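PDB 4O5H: phenylacetaldehyde dehydrogenase, which probably catalyses the NAD+-dependent oxidation of phenylacetaldehyde to phenylacetate, as a member of the aldehyde dehydrogenase family. Local coordinates for residues L20-A25 against A109-E114; R46-V51 against A60-A65. All coordinates share one frame; numbering follows the deposited sequence. Where two conformers were deposited one is given.

Interaction 1. Residues L20-A25 against A109-E114; sequences LDATRA and ARELAE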
# COMPACT_ATOMS: atom_id res chain seq x y z
N LEU A 20 30.65 -29.47 4.18
CA LEU A 20 29.95 -30.68 3.83
C LEU A 20 30.26 -31.04 2.39
O LEU A 20 30.41 -30.16 1.53
CB LEU A 20 28.43 -30.53 4.03
CG LEU A 20 27.93 -30.36 5.46
CD1 LEU A 20 26.44 -30.13 5.43
CD2 LEU A 20 28.24 -31.57 6.31
N ASP A 21 30.25 -32.33 2.12
CA ASP A 21 30.30 -32.81 0.75
C ASP A 21 29.21 -32.17 -0.12
O ASP A 21 29.47 -31.80 -1.28
CB ASP A 21 30.16 -34.33 0.69
CG ASP A 21 31.39 -35.06 1.22
OD1 ASP A 21 32.46 -34.43 1.44
OD2 ASP A 21 31.29 -36.30 1.37
N ALA A 22 27.99 -32.05 0.41
CA ALA A 22 26.89 -31.49 -0.37
C ALA A 22 27.20 -30.04 -0.79
O ALA A 22 26.87 -29.64 -1.91
CB ALA A 22 25.56 -31.56 0.39
N THR A 23 27.77 -29.28 0.13
CA THR A 23 28.10 -27.89 -0.08
C THR A 23 29.12 -27.80 -1.19
O THR A 23 28.97 -27.00 -2.13
CB THR A 23 28.68 -27.26 1.21
OG1 THR A 23 27.76 -27.40 2.30
CG2 THR A 23 28.97 -25.77 0.98
N ARG A 24 30.15 -28.65 -1.12
CA ARG A 24 31.18 -28.68 -2.15
C ARG A 24 30.59 -29.03 -3.52
O ARG A 24 30.92 -28.41 -4.53
CB ARG A 24 32.33 -29.64 -1.76
CG ARG A 24 33.25 -29.05 -0.69
CD ARG A 24 34.53 -29.88 -0.51
NE ARG A 24 35.16 -29.65 0.79
CZ ARG A 24 35.90 -28.58 1.11
NH1 ARG A 24 36.12 -27.62 0.22
NH2 ARG A 24 36.40 -28.48 2.33
N ALA A 25 29.71 -30.01 -3.56
CA ALA A 25 29.07 -30.41 -4.82
C ALA A 25 28.24 -29.28 -5.40
O ALA A 25 28.23 -29.08 -6.61
CB ALA A 25 28.19 -31.66 -4.62
N ALA A 109 19.80 -27.98 6.61
CA ALA A 109 20.10 -26.71 7.27
C ALA A 109 21.60 -26.39 7.33
O ALA A 109 21.99 -25.25 7.08
CB ALA A 109 19.50 -26.71 8.67
N ARG A 110 22.45 -27.36 7.62
CA ARG A 110 23.91 -27.06 7.68
C ARG A 110 24.46 -26.65 6.31
O ARG A 110 25.18 -25.68 6.21
CB ARG A 110 24.69 -28.25 8.20
CG ARG A 110 26.18 -28.01 8.24
CD ARG A 110 26.57 -26.86 9.18
NE ARG A 110 28.00 -26.56 9.06
CZ ARG A 110 28.69 -25.84 9.93
NH1 ARG A 110 28.10 -25.29 10.96
NH2 ARG A 110 29.99 -25.66 9.76
N GLU A 111 24.07 -27.38 5.26
CA GLU A 111 24.50 -27.01 3.92
C GLU A 111 24.05 -25.59 3.54
O GLU A 111 24.81 -24.80 3.03
CB GLU A 111 23.91 -28.00 2.89
CG GLU A 111 24.28 -27.63 1.47
CD GLU A 111 23.52 -28.44 0.44
OE1 GLU A 111 22.71 -29.34 0.83
OE2 GLU A 111 23.69 -28.13 -0.74
N LEU A 112 22.79 -25.28 3.80
CA LEU A 112 22.29 -23.93 3.53
C LEU A 112 23.03 -22.88 4.30
O LEU A 112 23.33 -21.81 3.76
CB LEU A 112 20.78 -23.85 3.83
CG LEU A 112 19.87 -24.58 2.80
CD1 LEU A 112 18.46 -24.76 3.33
CD2 LEU A 112 19.85 -23.80 1.52
N ALA A 113 23.37 -23.18 5.54
CA ALA A 113 24.15 -22.24 6.37
C ALA A 113 25.54 -22.03 5.83
O ALA A 113 26.03 -20.92 5.79
CB ALA A 113 24.22 -22.73 7.80
N GLU A 114 26.19 -23.10 5.39
CA GLU A 114 27.54 -22.98 4.79
C GLU A 114 27.49 -22.14 3.49
O GLU A 114 28.34 -21.27 3.28
CB GLU A 114 28.13 -24.38 4.51
CG GLU A 114 28.45 -25.13 5.81
CD GLU A 114 29.07 -26.50 5.64
OE1 GLU A 114 29.16 -27.01 4.50
OE2 GLU A 114 29.46 -27.06 6.70
O HOH W 1 23.96 -29.89 -2.56

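Interaction 2. Residues R46-V51 against A60-A65; sequences RQLDVV and ARVPEA. With NA (sodium ion), chain I.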
# COMPACT_ATOMS: atom_id res chain seq x y z
N ARG A 46 25.72 -14.68 -20.67
CA ARG A 46 26.56 -13.96 -19.72
C ARG A 46 26.40 -14.48 -18.31
O ARG A 46 25.34 -14.96 -17.92
CB ARG A 46 26.31 -12.44 -19.73
CG ARG A 46 26.97 -11.70 -20.93
CD ARG A 46 26.96 -10.17 -20.77
NE ARG A 46 25.65 -9.68 -21.05
CZ ARG A 46 25.36 -8.44 -21.48
NH1 ARG A 46 26.31 -7.53 -21.70
NH2 ARG A 46 24.09 -8.11 -21.69
N GLN A 47 27.48 -14.36 -17.54
CA GLN A 47 27.46 -14.77 -16.16
C GLN A 47 28.07 -13.72 -15.25
O GLN A 47 28.88 -12.93 -15.67
CB GLN A 47 28.28 -16.04 -15.99
CG GLN A 47 27.73 -17.27 -16.66
CD GLN A 47 28.70 -18.43 -16.55
OE1 GLN A 47 29.72 -18.46 -17.25
NE2 GLN A 47 28.44 -19.33 -15.66
N LEU A 48 27.72 -13.77 -13.99
CA LEU A 48 28.45 -12.95 -13.03
C LEU A 48 29.09 -13.78 -11.93
O LEU A 48 28.63 -14.85 -11.60
CB LEU A 48 27.59 -11.83 -12.49
CG LEU A 48 26.36 -12.25 -11.75
CD1 LEU A 48 26.71 -12.46 -10.29
CD2 LEU A 48 25.35 -11.16 -11.87
N ASP A 49 30.20 -13.27 -11.43
CA ASP A 49 30.97 -13.93 -10.39
C ASP A 49 30.32 -13.85 -9.03
O ASP A 49 29.79 -12.84 -8.66
CB ASP A 49 32.34 -13.29 -10.26
CG ASP A 49 33.23 -13.56 -11.44
OD1 ASP A 49 32.99 -14.50 -12.24
OD2 ASP A 49 34.21 -12.81 -11.55
N VAL A 50 30.43 -14.94 -8.30
CA VAL A 50 30.09 -14.97 -6.90
C VAL A 50 31.38 -15.03 -6.10
O VAL A 50 32.21 -15.90 -6.31
CB VAL A 50 29.23 -16.18 -6.57
CG1 VAL A 50 28.75 -16.11 -5.14
CG2 VAL A 50 28.04 -16.22 -7.51
N VAL A 51 31.51 -14.08 -5.18
CA VAL A 51 32.73 -13.84 -4.43
C VAL A 51 32.53 -14.16 -2.94
O VAL A 51 31.49 -13.86 -2.36
CB VAL A 51 33.13 -12.38 -4.58
CG1 VAL A 51 34.27 -12.00 -3.62
CG2 VAL A 51 33.56 -12.08 -6.02
N ALA A 60 31.91 -19.27 -7.41
CA ALA A 60 30.87 -19.73 -8.30
C ALA A 60 30.61 -18.65 -9.32
O ALA A 60 31.07 -17.52 -9.18
CB ALA A 60 29.56 -20.03 -7.54
N ARG A 61 29.83 -19.01 -10.33
CA ARG A 61 29.29 -18.07 -11.30
C ARG A 61 27.81 -18.37 -11.53
O ARG A 61 27.40 -19.52 -11.55
CB ARG A 61 30.03 -18.21 -12.60
CG ARG A 61 31.54 -18.03 -12.46
CD ARG A 61 32.25 -18.32 -13.75
NE ARG A 61 32.10 -17.22 -14.69
CZ ARG A 61 32.46 -17.27 -15.98
NH1 ARG A 61 33.00 -18.38 -16.51
NH2 ARG A 61 32.28 -16.19 -16.76
N VAL A 62 27.01 -17.34 -11.70
CA VAL A 62 25.57 -17.52 -11.96
C VAL A 62 25.18 -16.72 -13.21
O VAL A 62 25.92 -15.80 -13.61
CB VAL A 62 24.70 -17.10 -10.77
CG1 VAL A 62 25.09 -17.91 -9.53
CG2 VAL A 62 24.77 -15.61 -10.51
N PRO A 63 24.01 -17.04 -13.82
CA PRO A 63 23.60 -16.25 -14.94
C PRO A 63 23.40 -14.78 -14.63
O PRO A 63 22.90 -14.43 -13.55
CB PRO A 63 22.29 -16.90 -15.38
CG PRO A 63 22.45 -18.32 -14.93
CD PRO A 63 23.11 -18.16 -13.59
N GLU A 64 23.74 -13.95 -15.61
CA GLU A 64 23.45 -12.53 -15.60
C GLU A 64 22.25 -12.23 -16.52
O GLU A 64 22.41 -12.01 -17.73
CB GLU A 64 24.68 -11.76 -16.06
CG GLU A 64 24.48 -10.26 -15.92
CD GLU A 64 25.23 -9.44 -16.93
OE1 GLU A 64 26.38 -9.73 -17.29
OE2 GLU A 64 24.64 -8.48 -17.35
N ALA A 65 21.05 -12.21 -15.94
CA ALA A 65 19.80 -12.08 -16.71
C ALA A 65 19.62 -10.67 -17.22
O ALA A 65 20.01 -9.73 -16.56
CB ALA A 65 18.62 -12.42 -15.85
NA NA I . 28.58 -13.20 -2.52
O HOH W 2 25.92 -19.55 -14.63
O HOH W 3 31.36 -14.54 -14.37
O HOH W 4 29.28 -12.42 -4.70
O HOH W 5 29.87 -11.39 -1.70

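Interaction 1. Residues L20-A25 against A109-E114
Glu114 reaches from helix 109-120 to the start of helix 21-28, and its carboxylate carries most of the polar contact. Its CB lies 3.8 Å from Thr23 OG1 and close to CG2 of the same residue. From there CG stands anti to the carbonyl carbon (chi1 -68°) and the chain runs on extended, crossing the side chains of Leu20 and Thr23 at about a right angle. At the tip the two oxygens divide the work. OE1 accepts two bonds: Leu20 N comes in on the syn lone pair at 2.9 Å, nearly straight at 165°, while Thr23 OG1 donates at 2.6 Å from the anti side, somewhat out of the carboxylate plane. OE2 takes the salt bridge from NE of Arg110, one turn earlier on the same helix, at 2.8 Å, and lies in the guanidinium plane. Leu20, the N-cap residue, lays CD1 against Arg110 CG at 3.5 Å, so the arginine's aliphatic stem is packed while its head holds the glutamate. Glu111 runs past Thr23 in the opposite direction and brings OE1 to 3.6 Å from Ala22 CB; its OE2 is salt-bridged to Arg219 and joined through a water to Ala22 O. A buried carboxylate gripped by a backbone N-H, a hydroxyl and an arginine is probably ionised, and its negative charge beside the first turn of helix 21-28 would suit the helix dipole.

Interaction 2. Residues R46-V51 against A60-A65
Strands 47-52 and 57-63 pair antiparallel as a beta hairpin, with Leu48-Val62 and Val50-Ala60 as hydrogen-bonded pairs and Asp49-Arg61 as a non-hydrogen-bonded pair. Leu48 and Val62 bond in both directions, Leu48 N to Val62 O at 2.7 Å and Val62 N to Leu48 O at 3.0 Å; Val50 N adds a bond to Ala60 O, and Glu64 N one to Arg46 O just beyond the paired strands. The face bearing Leu48, Val50, Ala60 and Val62 is apolar. Leu48 CG sits between the backbone N and the carbonyl carbon (chi1 62°), and CD1 meets Val62 CG2 at 3.7 Å; Val50 CG2 touches the other methyl, Val62 CG1. Leu215 of helix 215-227 covers Val50, Ala60 and Val62. Asp49 and Arg61 lie side by side on the other face, but their salt bridge is long, 3.8 Å from OD1 to NE. A water at the guanidinium edge closes the gap, donating to Asp49 OD1 and accepting from Arg61 NE at 2.8 Å. Gln47 crosses Arg61 at about a right angle and sets OE1 3.2 Å above the centre of the guanidinium, over its face, where no N-H points at it. Arg46 NE and Glu64 OE1 form a long salt bridge of 3.8 Å through charge alone, with OE2 over the guanidinium face toward its rim. Val51 O binds the sodium ion together with the backbone oxygens of Asp119 and Asp212 and two waters. Backbone bonds and apolar packing thus define the pairing, while the polar face relies on water and on electrostatics that solvent probably weakens.

How the interactions relate
From the N terminus the chain first enters helix 21-28, whose opening turn later receives helix 109-120; interaction 1 therefore closes a loop of more than eighty residues. Interaction 2 lies wholly within that loop and closes a much shorter one, the turn between strands 47-52 and 57-63, so the two nest without crossing. Helices 67-82, 85-88 and 91-107 then lead to the second half of interaction 1. The contacts do not touch: their nearest atoms are about 9 Å apart and their centres 20 Å. Helix 215-227 links them, meeting Leu112 beside interaction 1 and the hairpin's apolar face, while the sodium ion joins Val51 to Asp119 on helix 109-120.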